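Local coordinates for nucleoprotein (Sendai virus, PDB 6M7D), which coats the viral genomic RNA as a helical nucleocapsid, one subunit per six nucleotides, shielding it from nucleases and presenting it as template for transcription and replication, at residues A[141-146]-A[212-217]. Residues are numbered along the deposited sequence; the frame is centred on the assembly and turned at random.
Sequences KSPLFQ and TGETVE
Thr212 OG1 bonds to both segments. It donates to Pro143 O at 2.7 Å, and it accepts a weak bond from Thr215 N at 3.4 Å. Thr212 is the N-cap of the helix that starts at Gly213, and the second bond is its capping bond. A chi1 of 44° sets OG1 between the backbone N and the carbonyl carbon, where it can serve both partners. One turn on, Thr215 OG1 donates to Leu144 O at 2.6 Å. The hydroxyl approaches at a C=O...donor angle of 121°, tilted out of the carbonyl plane. Two successive carbonyls of the loop thus bind hydroxyls from the N-cap and the first turn of the helix. The Thr212 methyl, CG2, packs on Gln146 CG at 3.4 Å and lies against the peptide between Phe145 and Gln146. Ser142 OG meets Glu214 CB at the other end of the contact. The Glu214 chain bends at chi2, and OE1 comes beside Pro143 CD, 3.8 Å away. The contact fastens the loop between helices 129-135 and 154-160 to the N-terminus of helix 213-225. Leu144 and Thr215 both pack on helix 47-62, whereas Gln146 touches helix 188-202, which carries two of the RNA-binding residues, Lys190 and Arg195.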
# COMPACT_ATOMS: atom_id res chain seq x y z
N LYS A 141 -21.75 12.95 7.71
CA LYS A 141 -22.26 12.97 6.34
C LYS A 141 -22.83 11.61 5.96
O LYS A 141 -23.89 11.52 5.34
CB LYS A 141 -21.15 13.38 5.38
CG LYS A 141 -21.46 13.11 3.92
CD LYS A 141 -22.41 14.14 3.35
CE LYS A 141 -23.17 13.59 2.15
NZ LYS A 141 -22.32 12.68 1.33
N SER A 142 -22.11 10.56 6.38
CA SER A 142 -22.50 9.14 6.17
C SER A 142 -22.16 8.34 7.43
O SER A 142 -21.35 8.84 8.24
CB SER A 142 -21.83 8.57 4.95
OG SER A 142 -20.42 8.73 5.02
N PRO A 143 -22.74 7.14 7.66
CA PRO A 143 -22.44 6.36 8.86
C PRO A 143 -20.96 5.95 8.90
O PRO A 143 -20.44 5.53 7.88
CB PRO A 143 -23.34 5.12 8.74
CG PRO A 143 -23.66 5.04 7.26
CD PRO A 143 -23.70 6.47 6.78
N LEU A 144 -20.33 6.09 10.07
CA LEU A 144 -18.89 5.75 10.26
C LEU A 144 -18.64 4.25 10.07
O LEU A 144 -17.65 3.91 9.39
CB LEU A 144 -18.47 6.20 11.67
CG LEU A 144 -16.97 6.11 11.96
CD1 LEU A 144 -16.18 6.96 10.97
CD2 LEU A 144 -16.67 6.54 13.38
N PHE A 145 -19.53 3.40 10.60
CA PHE A 145 -19.35 1.93 10.50
C PHE A 145 -20.61 1.27 9.95
O PHE A 145 -21.70 1.88 10.02
CB PHE A 145 -19.00 1.32 11.86
CG PHE A 145 -17.67 1.73 12.43
CD1 PHE A 145 -16.49 1.33 11.84
CD2 PHE A 145 -17.60 2.50 13.58
CE1 PHE A 145 -15.26 1.70 12.37
CE2 PHE A 145 -16.38 2.88 14.12
CZ PHE A 145 -15.21 2.47 13.51
N GLN A 146 -20.46 0.08 9.37
CA GLN A 146 -21.59 -0.69 8.80
C GLN A 146 -22.45 -1.27 9.93
O GLN A 146 -21.87 -1.82 10.89
CB GLN A 146 -21.07 -1.83 7.92
CG GLN A 146 -20.25 -1.35 6.73
CD GLN A 146 -19.79 -2.50 5.87
OE1 GLN A 146 -20.18 -3.65 6.07
NE2 GLN A 146 -18.94 -2.20 4.90
N THR A 212 -17.72 1.41 6.65
CA THR A 212 -18.59 1.50 5.50
C THR A 212 -17.77 1.87 4.27
O THR A 212 -16.61 2.25 4.35
CB THR A 212 -19.69 2.54 5.72
OG1 THR A 212 -19.11 3.72 6.30
CG2 THR A 212 -20.74 2.01 6.65
N GLY A 213 -18.40 1.74 3.10
CA GLY A 213 -17.74 2.18 1.88
C GLY A 213 -17.43 3.67 1.90
O GLY A 213 -16.38 4.10 1.41
N GLU A 214 -18.33 4.46 2.48
CA GLU A 214 -18.12 5.90 2.54
C GLU A 214 -16.93 6.25 3.43
O GLU A 214 -16.14 7.15 3.09
CB GLU A 214 -19.39 6.58 3.05
CG GLU A 214 -20.63 6.27 2.23
CD GLU A 214 -21.32 5.01 2.69
OE1 GLU A 214 -22.20 5.09 3.58
OE2 GLU A 214 -21.00 3.92 2.16
N THR A 215 -16.79 5.57 4.56
CA THR A 215 -15.61 5.75 5.39
C THR A 215 -14.34 5.39 4.63
O THR A 215 -13.33 6.09 4.73
CB THR A 215 -15.72 4.90 6.65
OG1 THR A 215 -16.88 5.30 7.39
CG2 THR A 215 -14.49 5.05 7.52
N VAL A 216 -14.40 4.28 3.90
CA VAL A 216 -13.21 3.81 3.11
C VAL A 216 -12.88 4.87 2.05
O VAL A 216 -11.69 5.20 1.91
CB VAL A 216 -13.49 2.44 2.46
CG1 VAL A 216 -12.40 2.05 1.48
CG2 VAL A 216 -13.69 1.36 3.51
N GLU A 217 -13.91 5.40 1.37
CA GLU A 217 -13.70 6.43 0.33
C GLU A 217 -13.13 7.71 0.97
O GLU A 217 -12.18 8.27 0.41
CB GLU A 217 -15.02 6.73 -0.37
CG GLU A 217 -15.65 5.51 -1.01
CD GLU A 217 -14.78 4.84 -2.06
OE1 GLU A 217 -15.07 3.68 -2.41
OE2 GLU A 217 -13.82 5.49 -2.53